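Local coordinates for ABC transporter, substrate binding protein (Mannopine) (Agrobacterium fabrum, PDB 5L9S), which probably serves as the periplasmic substrate-binding protein of an ABC transporter for mannopine, captured here in an open form without ligand, at residues Thr13-Ala21 with Ala263-Leu271; Trp22-Ile32 with Asn249-Trp257. One frame throughout, in Å; residues are numbered along the deposited sequence.

Both contacts involve helix 12-30: contact 1 uses its first half and contact 2 its second half. The partners, helix 247-258 and helix 261-271, follow each other in the chain, and the two contact centres lie about 14 Å apart. Contact 1 is partly buried. Small alanines let two nearly antiparallel helices come close, no direct hydrogen bond crosses, and a water bridges the two helices on their exposed side. Contact 2 is mostly buried and buries more surface between its segments, 624 against 457 Å². There the helices cross steeply and stay further apart, large aromatic rings fill the space between them, and one indole N-H bonds to a helix carbonyl.

Contact 1 (Thr13-Ala21 with Ala263-Leu271)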
loop_
_atom_site.group_PDB
_atom_site.type_symbol
_atom_site.label_atom_id
_atom_site.label_comp_id
_atom_site.label_asym_id
_atom_site.label_seq_id
_atom_site.Cartn_x
_atom_site.Cartn_y
_atom_site.Cartn_z
ATOM N N THR A 13 7.476 -14.605 -3.717
ATOM C CA THR A 13 6.133 -14.924 -3.209
ATOM C C THR A 13 5.054 -14.104 -3.908
ATOM O O THR A 13 3.986 -14.638 -4.217
ATOM C CB THR A 13 6.133 -14.780 -1.674
ATOM O OG1 THR A 13 6.692 -15.978 -1.141
ATOM C CG2 THR A 13 4.746 -14.562 -1.086
ATOM N N TYR A 14 5.358 -12.817 -4.156
ATOM C CA TYR A 14 4.508 -11.847 -4.821
ATOM C C TYR A 14 4.218 -12.318 -6.254
ATOM O O TYR A 14 3.050 -12.436 -6.632
ATOM C CB TYR A 14 5.211 -10.476 -4.791
ATOM C CG TYR A 14 4.350 -9.252 -5.055
ATOM C CD1 TYR A 14 2.962 -9.344 -5.122
ATOM C CD2 TYR A 14 4.926 -8.001 -5.240
ATOM C CE1 TYR A 14 2.172 -8.224 -5.389
ATOM C CE2 TYR A 14 4.148 -6.871 -5.507
ATOM C CZ TYR A 14 2.771 -6.985 -5.575
ATOM O OH TYR A 14 2.030 -5.853 -5.829
ATOM N N GLU A 15 5.271 -12.662 -7.010
ATOM C CA GLU A 15 5.195 -13.159 -8.381
ATOM C C GLU A 15 4.433 -14.481 -8.476
ATOM O O GLU A 15 3.641 -14.666 -9.400
ATOM C CB GLU A 15 6.602 -13.323 -8.909
ATOM C CG GLU A 15 6.754 -13.644 -10.379
ATOM C CD GLU A 15 8.219 -13.570 -10.751
ATOM O OE1 GLU A 15 8.659 -12.493 -11.221
ATOM O OE2 GLU A 15 8.952 -14.535 -10.438
ATOM N N LYS A 16 4.665 -15.389 -7.518
ATOM C CA LYS A 16 4.026 -16.708 -7.440
ATOM C C LYS A 16 2.530 -16.579 -7.287
ATOM O O LYS A 16 1.797 -17.267 -8.001
ATOM C CB LYS A 16 4.629 -17.495 -6.275
ATOM C CG LYS A 16 4.462 -19.006 -6.345
ATOM C CD LYS A 16 4.978 -19.668 -5.056
ATOM C CE LYS A 16 6.441 -20.104 -5.090
ATOM N NZ LYS A 16 7.390 -18.952 -5.009
ATOM N N ALA A 17 2.065 -15.677 -6.389
ATOM C CA ALA A 17 0.639 -15.402 -6.151
ATOM C C ALA A 17 -0.042 -14.866 -7.442
ATOM O O ALA A 17 -1.149 -15.299 -7.793
ATOM C CB ALA A 17 0.478 -14.407 -5.009
ATOM N N LEU A 18 0.650 -13.957 -8.158
ATOM C CA LEU A 18 0.185 -13.366 -9.415
ATOM C C LEU A 18 0.163 -14.371 -10.560
ATOM O O LEU A 18 -0.726 -14.311 -11.395
ATOM C CB LEU A 18 1.007 -12.102 -9.778
ATOM C CG LEU A 18 1.018 -10.945 -8.733
ATOM C CD1 LEU A 18 1.838 -9.801 -9.216
ATOM C CD2 LEU A 18 -0.394 -10.466 -8.365
ATOM N N ARG A 19 1.091 -15.321 -10.577
ATOM C CA ARG A 19 1.155 -16.338 -11.629
ATOM C C ARG A 19 -0.047 -17.277 -11.557
ATOM O O ARG A 19 -0.665 -17.576 -12.576
ATOM C CB ARG A 19 2.458 -17.127 -11.508
ATOM C CG ARG A 19 2.892 -17.834 -12.792
ATOM C CD ARG A 19 4.163 -18.636 -12.584
ATOM N NE ARG A 19 5.267 -17.817 -12.054
ATOM C CZ ARG A 19 6.114 -17.103 -12.795
ATOM N NH1 ARG A 19 6.002 -17.084 -14.120
ATOM N NH2 ARG A 19 7.081 -16.405 -12.217
ATOM N N GLU A 20 -0.378 -17.718 -10.332
ATOM C CA GLU A 20 -1.461 -18.649 -10.040
ATOM C C GLU A 20 -2.839 -18.013 -10.208
ATOM O O GLU A 20 -3.747 -18.661 -10.729
ATOM C CB GLU A 20 -1.324 -19.188 -8.609
ATOM C CG GLU A 20 -0.089 -20.049 -8.369
ATOM C CD GLU A 20 0.273 -20.355 -6.919
ATOM O OE1 GLU A 20 -0.385 -19.816 -5.996
ATOM O OE2 GLU A 20 1.241 -21.126 -6.712
ATOM N N ALA A 21 -3.003 -16.755 -9.757
ATOM C CA ALA A 21 -4.290 -16.072 -9.772
ATOM C C ALA A 21 -4.568 -15.208 -10.993
ATOM O O ALA A 21 -5.734 -15.003 -11.324
ATOM C CB ALA A 21 -4.430 -15.240 -8.508
ATOM N N ALA A 263 -9.902 -13.593 -9.488
ATOM C CA ALA A 263 -8.458 -13.468 -9.674
ATOM C C ALA A 263 -7.888 -12.603 -8.537
ATOM O O ALA A 263 -6.977 -13.046 -7.831
ATOM C CB ALA A 263 -8.161 -12.828 -11.029
ATOM N N GLN A 264 -8.481 -11.410 -8.321
ATOM C CA GLN A 264 -8.102 -10.465 -7.263
ATOM C C GLN A 264 -8.207 -11.071 -5.871
ATOM O O GLN A 264 -7.284 -10.897 -5.091
ATOM C CB GLN A 264 -8.946 -9.185 -7.324
ATOM C CG GLN A 264 -8.869 -8.419 -8.636
ATOM C CD GLN A 264 -9.717 -7.191 -8.553
ATOM O OE1 GLN A 264 -10.362 -6.755 -9.521
ATOM N NE2 GLN A 264 -9.834 -6.684 -7.363
ATOM N N ALA A 265 -9.323 -11.771 -5.553
ATOM C CA ALA A 265 -9.585 -12.400 -4.257
ATOM C C ALA A 265 -8.592 -13.542 -3.987
ATOM O O ALA A 265 -8.112 -13.673 -2.860
ATOM C CB ALA A 265 -11.002 -12.924 -4.213
ATOM N N LYS A 266 -8.278 -14.362 -5.016
ATOM C CA LYS A 266 -7.333 -15.464 -4.875
ATOM C C LYS A 266 -5.932 -14.901 -4.561
ATOM O O LYS A 266 -5.310 -15.340 -3.589
ATOM C CB LYS A 266 -7.331 -16.334 -6.151
ATOM C CG LYS A 266 -6.457 -17.569 -6.059
ATOM C CD LYS A 266 -6.374 -18.308 -7.384
ATOM C CE LYS A 266 -5.185 -19.247 -7.469
ATOM N NZ LYS A 266 -5.181 -20.272 -6.383
ATOM N N ALA A 267 -5.467 -13.911 -5.358
ATOM C CA ALA A 267 -4.172 -13.266 -5.150
ATOM C C ALA A 267 -4.103 -12.544 -3.783
ATOM O O ALA A 267 -3.088 -12.646 -3.092
ATOM C CB ALA A 267 -3.864 -12.299 -6.294
ATOM N N CYS A 268 -5.184 -11.886 -3.363
ATOM C CA CYS A 268 -5.179 -11.180 -2.079
ATOM C C CYS A 268 -5.423 -12.086 -0.853
ATOM O O CYS A 268 -5.069 -11.680 0.253
ATOM C CB CYS A 268 -6.103 -9.968 -2.096
ATOM S SG CYS A 268 -5.451 -8.598 -3.102
ATOM N N GLU A 269 -5.924 -13.332 -1.047
ATOM C CA GLU A 269 -6.038 -14.309 0.055
ATOM C C GLU A 269 -4.594 -14.748 0.387
ATOM O O GLU A 269 -4.196 -14.729 1.547
ATOM C CB GLU A 269 -6.863 -15.548 -0.356
ATOM C CG GLU A 269 -8.356 -15.479 -0.057
ATOM C CD GLU A 269 -9.226 -16.331 -0.971
ATOM O OE1 GLU A 269 -8.798 -17.454 -1.328
ATOM O OE2 GLU A 269 -10.324 -15.867 -1.356
ATOM N N THR A 270 -3.803 -15.048 -0.660
ATOM C CA THR A 270 -2.411 -15.470 -0.596
ATOM C C THR A 270 -1.514 -14.396 0.040
ATOM O O THR A 270 -0.683 -14.716 0.899
ATOM C CB THR A 270 -1.912 -15.798 -2.027
ATOM O OG1 THR A 270 -2.827 -16.674 -2.703
ATOM C CG2 THR A 270 -0.502 -16.367 -2.045
ATOM N N LEU A 271 -1.669 -13.129 -0.406
ATOM C CA LEU A 271 -0.828 -12.008 -0.000
ATOM C C LEU A 271 -1.341 -11.154 1.172
ATOM O O LEU A 271 -0.571 -10.323 1.662
ATOM C CB LEU A 271 -0.550 -11.111 -1.220
ATOM C CG LEU A 271 0.176 -11.741 -2.423
ATOM C CD1 LEU A 271 -0.032 -10.917 -3.665
ATOM C CD2 LEU A 271 1.644 -11.996 -2.148
HETATM O O HOH W 1 -2.417 -17.142 -5.595
#
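Leu271 lies against the methyl of Ala17, with its CG 3.7 Å from Ala17 CB. Its side chain crosses that of Tyr14 at about a right angle. Leu271 CD1 meets the edge of the Tyr14 ring, near the ring plane, at 3.7 Å from CD1 of Tyr14. Tyr14 starts off away from the other helix, and its chi1 of -162° puts CG anti to the backbone N, from where the ring edge swings back to the leucine. The phenol OH reaches on to hydrogen-bond with Asp236. The CG2 methyl of Thr270 also touches Ala17 CB, beside the leucine.

One turn further along helix 12-30, Ala21 CB faces the opposite backbone. It stands 3.7 Å from Ala267 CB and also touches Ala267 N. Lys266 runs alongside, its CD 3.8 Å from Ala21 CB, and its CE reaches Glu20 O. NZ of Lys266 and OE1 of Glu20 are 4.8 Å apart, too far for direct contact, though the opposite charges may still attract.

Polar links lie at the exposed side, round Glu20, Lys266 and Thr270. One water bridges the helices, donating to Ala17 O and to Thr270 OG1. Thr270 OG1 in turn donates to Lys266 O of its own helix at 3.0 Å, which fixes the hydroxyl.

With alanines at the nearest positions, the segment axes approach to 8.7 Å at 153°. This is close, nearly antiparallel helix packing in a lobe of a periplasmic binding protein, with Leu106 of strand 103-116 beneath Tyr14 and Leu18.

Contact 2 (Trp22-Ile32 with Asn249-Trp257); sequences WFEPFTKATGI and NALKLIEFW
Trp22 NE1 donates to Leu253 O at 2.9 Å, with an N-H...O angle of 153°. The oxygen lies in the indole plane, while the donor is tilted 35° from the carbonyl plane. The indole bond ties the buried Trp22 to the backbone of helix 247-258. The same oxygen takes a weak helix bond from Trp257 N.

The Trp22 ring is filled in on both faces. CB of Trp257 sits over one face as a CH-pi contact, 3.9 Å from the centroid of the five-membered ring, and CE1 of Phe23 lies over the other. The Trp257 indole is oblique to Trp22.

Phe26 is also held between two groups. Leu253 CD1 lies over one face, 3.7 Å from the ring centroid, and Thr30 OG1 over the opposite face. That hydroxyl donates to Phe26 O and accepts from Ile32 N, forming an ST turn at the helix end.

Phe256 is a knob in a hole made by Trp22, Pro25, Phe26 and Ala29. Its chi1 of -173° places CG anti to the backbone N, and the ring reaches across to helix 12-30. Phe26 CA packs over its face, 4.0 Å from the centroid. The edge of the Phe26 ring also points toward this face in an offset edge-to-face pair, with centroids 5.6 Å apart. Past the helix end, Ile32 CD1 touches Lys252 CD at 4.0 Å.

The two helices pack together against the sheet. Trp22 and Phe23 rest on Ile7 of strand 4-9, Phe26 on Val34 of strand 33-38, and Trp22 and Trp257 on Ile238 of strand 224-240.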
loop_
_atom_site.group_PDB
_atom_site.type_symbol
_atom_site.label_atom_id
_atom_site.label_comp_id
_atom_site.label_asym_id
_atom_site.label_seq_id
_atom_site.Cartn_x
_atom_site.Cartn_y
_atom_site.Cartn_z
ATOM N N TRP A 22 -3.510 -14.695 -11.656
ATOM C CA TRP A 22 -3.656 -13.736 -12.736
ATOM C C TRP A 22 -3.023 -14.138 -14.069
ATOM O O TRP A 22 -3.712 -14.076 -15.086
ATOM C CB TRP A 22 -3.104 -12.388 -12.225
ATOM C CG TRP A 22 -3.140 -11.214 -13.158
ATOM C CD1 TRP A 22 -3.959 -11.030 -14.229
ATOM C CD2 TRP A 22 -2.374 -10.016 -13.028
ATOM N NE1 TRP A 22 -3.715 -9.812 -14.802
ATOM C CE2 TRP A 22 -2.757 -9.160 -14.073
ATOM C CE3 TRP A 22 -1.408 -9.573 -12.111
ATOM C CZ2 TRP A 22 -2.196 -7.890 -14.245
ATOM C CZ3 TRP A 22 -0.803 -8.348 -12.322
ATOM C CH2 TRP A 22 -1.216 -7.506 -13.361
ATOM N N PHE A 23 -1.744 -14.528 -14.089
ATOM C CA PHE A 23 -1.033 -14.829 -15.341
ATOM C C PHE A 23 -1.447 -16.122 -15.998
ATOM O O PHE A 23 -1.802 -16.082 -17.175
ATOM C CB PHE A 23 0.488 -14.766 -15.151
ATOM C CG PHE A 23 0.952 -13.463 -14.528
ATOM C CD1 PHE A 23 0.268 -12.268 -14.771
ATOM C CD2 PHE A 23 2.088 -13.423 -13.732
ATOM C CE1 PHE A 23 0.695 -11.074 -14.197
ATOM C CE2 PHE A 23 2.511 -12.220 -13.156
ATOM C CZ PHE A 23 1.803 -11.058 -13.380
ATOM N N GLU A 24 -1.402 -17.262 -15.283
ATOM C CA GLU A 24 -1.818 -18.540 -15.858
ATOM C C GLU A 24 -3.292 -18.498 -16.287
ATOM O O GLU A 24 -3.525 -18.800 -17.468
ATOM C CB GLU A 24 -1.483 -19.747 -14.967
ATOM C CG GLU A 24 -0.016 -20.142 -15.083
ATOM C CD GLU A 24 0.584 -21.030 -14.003
ATOM O OE1 GLU A 24 -0.118 -21.356 -13.017
ATOM O OE2 GLU A 24 1.776 -21.390 -14.141
ATOM N N PRO A 25 -4.270 -18.002 -15.452
ATOM C CA PRO A 25 -5.667 -17.927 -15.940
ATOM C C PRO A 25 -5.829 -17.100 -17.223
ATOM O O PRO A 25 -6.572 -17.516 -18.120
ATOM C CB PRO A 25 -6.431 -17.328 -14.745
ATOM C CG PRO A 25 -5.601 -17.684 -13.553
ATOM C CD PRO A 25 -4.189 -17.578 -14.034
ATOM N N PHE A 26 -5.082 -15.976 -17.333
ATOM C CA PHE A 26 -5.086 -15.084 -18.499
ATOM C C PHE A 26 -4.669 -15.823 -19.762
ATOM O O PHE A 26 -5.404 -15.791 -20.752
ATOM C CB PHE A 26 -4.159 -13.869 -18.263
ATOM C CG PHE A 26 -4.019 -12.948 -19.456
ATOM C CD1 PHE A 26 -5.036 -12.060 -19.793
ATOM C CD2 PHE A 26 -2.855 -12.940 -20.218
ATOM C CE1 PHE A 26 -4.907 -11.206 -20.881
ATOM C CE2 PHE A 26 -2.723 -12.077 -21.305
ATOM C CZ PHE A 26 -3.749 -11.214 -21.627
ATOM N N THR A 27 -3.475 -16.471 -19.715
ATOM C CA THR A 27 -2.841 -17.259 -20.770
ATOM C C THR A 27 -3.780 -18.384 -21.222
ATOM O O THR A 27 -3.875 -18.685 -22.414
ATOM C CB THR A 27 -1.469 -17.778 -20.264
ATOM O OG1 THR A 27 -0.607 -16.668 -19.972
ATOM C CG2 THR A 27 -0.770 -18.696 -21.262
ATOM N N LYS A 28 -4.484 -18.993 -20.260
ATOM C CA LYS A 28 -5.413 -20.072 -20.548
ATOM C C LYS A 28 -6.621 -19.521 -21.313
ATOM O O LYS A 28 -7.012 -20.101 -22.319
ATOM C CB LYS A 28 -5.814 -20.788 -19.250
ATOM C CG LYS A 28 -6.220 -22.228 -19.464
ATOM C CD LYS A 28 -6.157 -23.009 -18.155
ATOM C CE LYS A 28 -6.385 -24.494 -18.348
ATOM N NZ LYS A 28 -6.405 -25.219 -17.050
ATOM N N ALA A 29 -7.142 -18.357 -20.898
ATOM C CA ALA A 29 -8.292 -17.715 -21.538
ATOM C C ALA A 29 -8.019 -17.045 -22.896
ATOM O O ALA A 29 -8.938 -16.930 -23.718
ATOM C CB ALA A 29 -8.903 -16.694 -20.598
ATOM N N THR A 30 -6.784 -16.558 -23.116
ATOM C CA THR A 30 -6.442 -15.775 -24.302
ATOM C C THR A 30 -5.411 -16.394 -25.251
ATOM O O THR A 30 -5.436 -16.092 -26.452
ATOM C CB THR A 30 -5.960 -14.378 -23.862
ATOM O OG1 THR A 30 -4.688 -14.489 -23.218
ATOM C CG2 THR A 30 -6.947 -13.660 -22.943
ATOM N N GLY A 31 -4.480 -17.179 -24.713
ATOM C CA GLY A 31 -3.398 -17.779 -25.493
ATOM C C GLY A 31 -2.136 -16.933 -25.492
ATOM O O GLY A 31 -1.104 -17.346 -26.032
ATOM N N ILE A 32 -2.225 -15.738 -24.889
ATOM C CA ILE A 32 -1.138 -14.773 -24.743
ATOM C C ILE A 32 -0.265 -15.210 -23.559
ATOM O O ILE A 32 -0.759 -15.322 -22.425
ATOM C CB ILE A 32 -1.688 -13.327 -24.557
ATOM C CG1 ILE A 32 -2.633 -12.926 -25.708
ATOM C CG2 ILE A 32 -0.546 -12.321 -24.384
ATOM C CD1 ILE A 32 -3.737 -11.930 -25.305
ATOM N N ASN A 249 -1.835 -6.166 -25.897
ATOM C CA ASN A 249 -1.835 -7.371 -25.084
ATOM C C ASN A 249 -1.624 -7.044 -23.624
ATOM O O ASN A 249 -2.189 -7.721 -22.770
ATOM C CB ASN A 249 -0.738 -8.322 -25.547
ATOM C CG ASN A 249 -1.033 -9.100 -26.801
ATOM O OD1 ASN A 249 -2.185 -9.329 -27.191
ATOM N ND2 ASN A 249 0.023 -9.590 -27.409
ATOM N N ALA A 250 -0.790 -6.030 -23.333
ATOM C CA ALA A 250 -0.500 -5.581 -21.977
ATOM C C ALA A 250 -1.747 -4.983 -21.340
ATOM O O ALA A 250 -1.995 -5.230 -20.158
ATOM C CB ALA A 250 0.629 -4.571 -21.989
ATOM N N LEU A 251 -2.561 -4.247 -22.131
ATOM C CA LEU A 251 -3.818 -3.646 -21.666
ATOM C C LEU A 251 -4.940 -4.688 -21.459
ATOM O O LEU A 251 -5.848 -4.467 -20.658
ATOM C CB LEU A 251 -4.266 -2.517 -22.600
ATOM C CG LEU A 251 -3.403 -1.243 -22.604
ATOM C CD1 LEU A 251 -3.851 -0.303 -23.671
ATOM C CD2 LEU A 251 -3.433 -0.537 -21.246
ATOM N N LYS A 252 -4.860 -5.827 -22.171
ATOM C CA LYS A 252 -5.797 -6.951 -22.058
ATOM C C LYS A 252 -5.532 -7.655 -20.731
ATOM O O LYS A 252 -6.465 -8.154 -20.100
ATOM C CB LYS A 252 -5.579 -7.955 -23.216
ATOM C CG LYS A 252 -6.162 -7.550 -24.552
ATOM C CD LYS A 252 -6.176 -8.769 -25.471
ATOM C CE LYS A 252 -6.192 -8.422 -26.938
ATOM N NZ LYS A 252 -5.859 -9.599 -27.782
ATOM N N LEU A 253 -4.241 -7.708 -20.328
ATOM C CA LEU A 253 -3.782 -8.301 -19.076
ATOM C C LEU A 253 -4.251 -7.446 -17.901
ATOM O O LEU A 253 -4.663 -8.002 -16.875
ATOM C CB LEU A 253 -2.252 -8.508 -19.078
ATOM C CG LEU A 253 -1.634 -9.151 -17.831
ATOM C CD1 LEU A 253 -2.134 -10.550 -17.606
ATOM C CD2 LEU A 253 -0.154 -9.159 -17.914
ATOM N N ILE A 254 -4.227 -6.097 -18.070
ATOM C CA ILE A 254 -4.707 -5.145 -17.066
ATOM C C ILE A 254 -6.228 -5.291 -16.889
ATOM O O ILE A 254 -6.693 -5.462 -15.761
ATOM C CB ILE A 254 -4.295 -3.691 -17.409
ATOM C CG1 ILE A 254 -2.762 -3.515 -17.347
ATOM C CG2 ILE A 254 -5.009 -2.694 -16.468
ATOM C CD1 ILE A 254 -2.269 -2.058 -17.564
ATOM N N GLU A 255 -6.992 -5.233 -18.011
ATOM C CA GLU A 255 -8.455 -5.373 -18.058
ATOM C C GLU A 255 -8.875 -6.681 -17.401
ATOM O O GLU A 255 -9.847 -6.684 -16.634
ATOM C CB GLU A 255 -8.964 -5.322 -19.513
ATOM C CG GLU A 255 -10.475 -5.151 -19.650
ATOM C CD GLU A 255 -11.085 -5.316 -21.032
ATOM O OE1 GLU A 255 -10.401 -5.032 -22.045
ATOM O OE2 GLU A 255 -12.276 -5.696 -21.095
ATOM N N PHE A 256 -8.110 -7.777 -17.672
ATOM C CA PHE A 256 -8.337 -9.109 -17.098
ATOM C C PHE A 256 -8.359 -9.056 -15.581
ATOM O O PHE A 256 -9.224 -9.669 -14.979
ATOM C CB PHE A 256 -7.283 -10.142 -17.577
ATOM C CG PHE A 256 -7.574 -11.570 -17.151
ATOM C CD1 PHE A 256 -8.471 -12.359 -17.866
ATOM C CD2 PHE A 256 -6.970 -12.115 -16.024
ATOM C CE1 PHE A 256 -8.760 -13.662 -17.456
ATOM C CE2 PHE A 256 -7.258 -13.422 -15.618
ATOM C CZ PHE A 256 -8.145 -14.189 -16.341
ATOM N N TRP A 257 -7.400 -8.345 -14.979
ATOM C CA TRP A 257 -7.269 -8.176 -13.538
ATOM C C TRP A 257 -8.409 -7.343 -12.976
ATOM O O TRP A 257 -9.070 -7.781 -12.030
ATOM C CB TRP A 257 -5.910 -7.535 -13.197
ATOM C CG TRP A 257 -5.770 -7.173 -11.747
ATOM C CD1 TRP A 257 -5.957 -5.940 -11.180
ATOM C CD2 TRP A 257 -5.482 -8.068 -10.674
ATOM N NE1 TRP A 257 -5.821 -6.019 -9.819
ATOM C CE2 TRP A 257 -5.522 -7.312 -9.477
ATOM C CE3 TRP A 257 -5.209 -9.447 -10.601
ATOM C CZ2 TRP A 257 -5.250 -7.878 -8.224
ATOM C CZ3 TRP A 257 -4.920 -10.003 -9.365
ATOM C CH2 TRP A 257 -4.908 -9.216 -8.197
#